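Local atomic coordinates of aminotransferase (Neisseria meningitidis Z2491, PDB entry 3JTX), a protein that probably transfers amino groups between amino acids and keto acids, using a covalently bound pyridoxal phosphate cofactor. Residues Ala350-Asp362 with Gly366-Val378. Numbering follows the deposited sequence.
Sequences AIQVLPGRFLARD and GNPGEGYVRIALV
Leu354 and Arg374 form an antiparallel hydrogen-bonded pair, with Leu354 N to Arg374 O at 3.1 Å and Arg374 N to Leu354 O at 2.9 Å. Gly356 N extends the pairing to Tyr372 O at 2.8 Å. Gly356 and Gly369 then meet closely, CA to CA 4.1 Å. Their backbones touch through mutual CA-H...O contacts, Gly356 CA to Gly369 O and Gly369 CA to Gly356 O.

Arg374 and Leu354 run side by side. Methyl CD2 of Leu354 covers one face of the guanidinium, off-centre, 3.7 Å from Arg374 NH2. Leu359 crosses the arginine chain at about a right angle, its CD1 3.9 Å from Arg374 CD. Arg374 NH2 hydrogen-bonds His36 O and forms a salt bridge to the sulfonate of a bound MES, probably from the crystallisation liquor; Arg374 NH1 hydrogen-bonds Asn179 OD1.

Val353 CG2 packs on Val373 CB, and Val353 CG1 lies 3.7 Å from Ile375 CG1. Farther along, Asn367 turns CG anti to its own N (chi1 177°). Asn367 OD1 accepts from Gly369 N at 2.7 Å, closing an Asx turn, and rests against Ala360 CB.

Strand 354-355 is an edge of the three-stranded antiparallel sheet in the small domain of a class I/II (fold type I) aminotransferase, and 372-376 its middle strand. An arginine here, holding the MES sulfonate, is consistent with the substrate-carboxylate site of this family.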
loop_
_atom_site.group_PDB
_atom_site.type_symbol
_atom_site.label_atom_id
_atom_site.label_comp_id
_atom_site.label_asym_id
_atom_site.label_seq_id
_atom_site.Cartn_x
_atom_site.Cartn_y
_atom_site.Cartn_z
ATOM N N ALA A 350 23.271 -16.801 -25.005
ATOM C CA ALA A 350 22.934 -15.717 -24.093
ATOM C C ALA A 350 21.436 -15.597 -23.877
ATOM O O ALA A 350 20.953 -14.524 -23.535
ATOM C CB ALA A 350 23.531 -14.355 -24.590
ATOM N N ILE A 351 20.684 -16.678 -24.091
ATOM C CA ILE A 351 19.226 -16.610 -23.937
ATOM C C ILE A 351 18.854 -17.001 -22.512
ATOM O O ILE A 351 19.261 -18.056 -22.027
ATOM C CB ILE A 351 18.472 -17.515 -24.949
ATOM C CG1 ILE A 351 18.706 -17.058 -26.406
ATOM C CG2 ILE A 351 16.956 -17.520 -24.620
ATOM C CD1 ILE A 351 18.275 -18.108 -27.474
ATOM N N GLN A 352 18.058 -16.159 -21.861
ATOM C CA GLN A 352 17.605 -16.372 -20.493
ATOM C C GLN A 352 16.136 -16.871 -20.452
ATOM O O GLN A 352 15.197 -16.134 -20.803
ATOM C CB GLN A 352 17.738 -15.071 -19.695
ATOM C CG GLN A 352 19.161 -14.500 -19.614
ATOM C CD GLN A 352 19.192 -13.083 -19.037
ATOM O OE1 GLN A 352 18.761 -12.128 -19.680
ATOM N NE2 GLN A 352 19.691 -12.954 -17.821
ATOM N N VAL A 353 15.958 -18.122 -20.038
ATOM C CA VAL A 353 14.627 -18.676 -19.739
ATOM C C VAL A 353 14.592 -19.144 -18.290
ATOM O O VAL A 353 15.636 -19.343 -17.681
ATOM C CB VAL A 353 14.227 -19.833 -20.694
ATOM C CG1 VAL A 353 14.291 -19.361 -22.145
ATOM C CG2 VAL A 353 15.100 -21.080 -20.482
ATOM N N LEU A 354 13.396 -19.314 -17.733
ATOM C CA LEU A 354 13.251 -19.638 -16.300
ATOM C C LEU A 354 12.976 -21.133 -16.076
ATOM O O LEU A 354 11.919 -21.632 -16.499
ATOM C CB LEU A 354 12.111 -18.820 -15.698
ATOM C CG LEU A 354 12.071 -18.770 -14.161
ATOM C CD1 LEU A 354 13.333 -18.111 -13.597
ATOM C CD2 LEU A 354 10.835 -18.037 -13.670
ATOM N N PRO A 355 13.910 -21.858 -15.409
ATOM C CA PRO A 355 13.623 -23.234 -15.038
ATOM C C PRO A 355 12.307 -23.339 -14.262
ATOM O O PRO A 355 12.089 -22.620 -13.272
ATOM C CB PRO A 355 14.829 -23.611 -14.163
ATOM C CG PRO A 355 15.925 -22.794 -14.721
ATOM C CD PRO A 355 15.279 -21.483 -15.021
ATOM N N GLY A 356 11.414 -24.200 -14.734
ATOM C CA GLY A 356 10.074 -24.301 -14.145
ATOM C C GLY A 356 10.087 -24.683 -12.679
ATOM O O GLY A 356 9.192 -24.300 -11.918
ATOM N N ARG A 357 11.096 -25.438 -12.265
ATOM C CA ARG A 357 11.216 -25.847 -10.859
ATOM C C ARG A 357 11.276 -24.636 -9.920
ATOM O O ARG A 357 10.877 -24.719 -8.748
ATOM C CB ARG A 357 12.427 -26.780 -10.662
ATOM C CG ARG A 357 13.780 -26.092 -10.755
ATOM C CD ARG A 357 14.914 -27.107 -10.781
ATOM N NE ARG A 357 14.826 -27.959 -11.962
ATOM C CZ ARG A 357 15.569 -29.039 -12.178
ATOM N NH1 ARG A 357 16.482 -29.425 -11.292
ATOM N NH2 ARG A 357 15.415 -29.732 -13.298
ATOM N N PHE A 358 11.721 -23.497 -10.442
ATOM C CA PHE A 358 11.806 -22.283 -9.630
ATOM C C PHE A 358 10.463 -21.631 -9.320
ATOM O O PHE A 358 10.400 -20.730 -8.465
ATOM C CB PHE A 358 12.747 -21.257 -10.288
ATOM C CG PHE A 358 14.211 -21.687 -10.351
ATOM C CD1 PHE A 358 14.711 -22.728 -9.577
ATOM C CD2 PHE A 358 15.094 -21.009 -11.175
ATOM C CE1 PHE A 358 16.069 -23.091 -9.642
ATOM C CE2 PHE A 358 16.453 -21.368 -11.247
ATOM C CZ PHE A 358 16.933 -22.403 -10.485
ATOM N N LEU A 359 9.401 -22.052 -10.016
ATOM C CA LEU A 359 8.049 -21.511 -9.819
ATOM C C LEU A 359 7.140 -22.466 -9.046
ATOM O O LEU A 359 5.927 -22.222 -8.923
ATOM C CB LEU A 359 7.397 -21.208 -11.189
ATOM C CG LEU A 359 8.128 -20.194 -12.072
ATOM C CD1 LEU A 359 7.441 -20.045 -13.436
ATOM C CD2 LEU A 359 8.170 -18.865 -11.342
ATOM N N ALA A 360 7.716 -23.561 -8.542
ATOM C CA ALA A 360 6.932 -24.626 -7.944
ATOM C C ALA A 360 7.558 -25.160 -6.660
ATOM O O ALA A 360 8.763 -25.013 -6.421
ATOM C CB ALA A 360 6.766 -25.752 -8.940
ATOM N N ARG A 361 6.709 -25.765 -5.834
ATOM C CA ARG A 361 7.153 -26.570 -4.714
ATOM C C ARG A 361 6.966 -28.070 -4.975
ATOM O O ARG A 361 6.055 -28.498 -5.667
ATOM C CB ARG A 361 6.417 -26.184 -3.429
ATOM C CG ARG A 361 7.261 -26.555 -2.228
ATOM C CD ARG A 361 6.629 -26.312 -0.954
ATOM N NE ARG A 361 6.602 -24.907 -0.553
ATOM C CZ ARG A 361 6.099 -24.518 0.612
ATOM N NH1 ARG A 361 5.612 -25.434 1.448
ATOM N NH2 ARG A 361 6.068 -23.237 0.945
ATOM N N ASP A 362 7.886 -28.841 -4.419
ATOM C CA ASP A 362 7.782 -30.310 -4.437
ATOM C C ASP A 362 6.621 -30.857 -3.573
ATOM O O ASP A 362 6.301 -30.356 -2.501
ATOM C CB ASP A 362 9.117 -30.951 -4.039
ATOM C CG ASP A 362 9.594 -31.975 -5.052
ATOM O OD1 ASP A 362 8.867 -32.960 -5.327
ATOM O OD2 ASP A 362 10.704 -31.779 -5.582
ATOM N N GLY A 366 5.509 -35.123 -6.874
ATOM C CA GLY A 366 6.642 -34.482 -7.566
ATOM C C GLY A 366 6.475 -32.974 -7.744
ATOM O O GLY A 366 5.411 -32.426 -7.402
ATOM N N ASN A 367 7.536 -32.314 -8.248
ATOM C CA ASN A 367 7.560 -30.865 -8.528
ATOM C C ASN A 367 6.999 -30.639 -9.932
ATOM O O ASN A 367 7.637 -31.032 -10.917
ATOM C CB ASN A 367 8.999 -30.310 -8.402
ATOM C CG ASN A 367 9.110 -28.822 -8.746
ATOM O OD1 ASN A 367 8.547 -28.355 -9.733
ATOM N ND2 ASN A 367 9.845 -28.072 -7.926
ATOM N N PRO A 368 5.794 -30.027 -10.029
ATOM C CA PRO A 368 5.139 -29.900 -11.327
ATOM C C PRO A 368 5.724 -28.775 -12.218
ATOM O O PRO A 368 5.215 -28.545 -13.314
ATOM C CB PRO A 368 3.687 -29.606 -10.946
ATOM C CG PRO A 368 3.800 -28.848 -9.671
ATOM C CD PRO A 368 4.965 -29.457 -8.948
ATOM N N GLY A 369 6.744 -28.070 -11.718
ATOM C CA GLY A 369 7.562 -27.172 -12.526
ATOM C C GLY A 369 8.716 -27.858 -13.239
ATOM O O GLY A 369 9.179 -27.386 -14.272
ATOM N N GLU A 370 9.180 -28.986 -12.710
ATOM C CA GLU A 370 10.299 -29.701 -13.335
ATOM C C GLU A 370 9.931 -30.164 -14.735
ATOM O O GLU A 370 8.806 -30.606 -14.977
ATOM C CB GLU A 370 10.698 -30.926 -12.528
ATOM C CG GLU A 370 11.514 -30.639 -11.301
ATOM C CD GLU A 370 12.020 -31.915 -10.620
ATOM O OE1 GLU A 370 11.925 -33.000 -11.230
ATOM O OE2 GLU A 370 12.507 -31.813 -9.473
ATOM N N GLY A 371 10.880 -30.057 -15.663
ATOM C CA GLY A 371 10.649 -30.520 -17.029
ATOM C C GLY A 371 10.055 -29.473 -17.953
ATOM O O GLY A 371 9.772 -29.772 -19.116
ATOM N N TYR A 372 9.886 -28.250 -17.443
ATOM C CA TYR A 372 9.376 -27.110 -18.209
ATOM C C TYR A 372 10.246 -25.900 -17.975
ATOM O O TYR A 372 10.855 -25.795 -16.929
ATOM C CB TYR A 372 7.957 -26.751 -17.755
ATOM C CG TYR A 372 6.943 -27.775 -18.175
ATOM C CD1 TYR A 372 6.279 -27.664 -19.392
ATOM C CD2 TYR A 372 6.660 -28.869 -17.368
ATOM C CE1 TYR A 372 5.357 -28.619 -19.797
ATOM C CE2 TYR A 372 5.725 -29.833 -17.765
ATOM C CZ TYR A 372 5.090 -29.702 -18.982
ATOM O OH TYR A 372 4.175 -30.655 -19.389
ATOM N N VAL A 373 10.299 -24.998 -18.961
ATOM C CA VAL A 373 10.832 -23.660 -18.756
ATOM C C VAL A 373 9.770 -22.638 -19.120
ATOM O O VAL A 373 8.992 -22.834 -20.068
ATOM C CB VAL A 373 12.144 -23.389 -19.564
ATOM C CG1 VAL A 373 13.259 -24.291 -19.091
ATOM C CG2 VAL A 373 11.929 -23.535 -21.108
ATOM N N ARG A 374 9.713 -21.556 -18.355
ATOM C CA ARG A 374 8.870 -20.441 -18.718
ATOM C C ARG A 374 9.629 -19.482 -19.646
ATOM O O ARG A 374 10.730 -19.039 -19.341
ATOM C CB ARG A 374 8.345 -19.699 -17.484
ATOM C CG ARG A 374 7.202 -18.769 -17.818
ATOM C CD ARG A 374 6.852 -17.887 -16.679
ATOM N NE ARG A 374 7.895 -16.941 -16.346
ATOM C CZ ARG A 374 7.857 -16.125 -15.293
ATOM N NH1 ARG A 374 6.812 -16.129 -14.478
ATOM N NH2 ARG A 374 8.852 -15.281 -15.063
ATOM N N ILE A 375 9.015 -19.180 -20.790
ATOM C CA ILE A 375 9.513 -18.188 -21.744
ATOM C C ILE A 375 8.464 -17.086 -21.854
ATOM O O ILE A 375 7.293 -17.383 -22.109
ATOM C CB ILE A 375 9.704 -18.837 -23.152
ATOM C CG1 ILE A 375 10.765 -19.928 -23.107
ATOM C CG2 ILE A 375 10.095 -17.817 -24.184
ATOM C CD1 ILE A 375 10.749 -20.886 -24.333
ATOM N N ALA A 376 8.869 -15.836 -21.629
ATOM C CA ALA A 376 7.992 -14.671 -21.759
ATOM C C ALA A 376 8.280 -13.987 -23.083
ATOM O O ALA A 376 9.428 -13.667 -23.360
ATOM C CB ALA A 376 8.219 -13.681 -20.581
ATOM N N LEU A 377 7.249 -13.762 -23.894
ATOM C CA LEU A 377 7.400 -13.069 -25.172
ATOM C C LEU A 377 7.126 -11.567 -25.003
ATOM O O LEU A 377 6.174 -11.012 -25.569
ATOM C CB LEU A 377 6.481 -13.694 -26.231
ATOM C CG LEU A 377 6.740 -15.178 -26.579
ATOM C CD1 LEU A 377 5.894 -15.616 -27.777
ATOM C CD2 LEU A 377 8.211 -15.479 -26.834
ATOM N N VAL A 378 7.989 -10.909 -24.240
ATOM C CA VAL A 378 7.836 -9.479 -23.940
ATOM C C VAL A 378 8.767 -8.579 -24.761
ATOM O O VAL A 378 8.431 -7.427 -25.025
ATOM C CB VAL A 378 7.981 -9.200 -22.421
ATOM C CG1 VAL A 378 6.827 -9.882 -21.660
ATOM C CG2 VAL A 378 9.323 -9.664 -21.876
#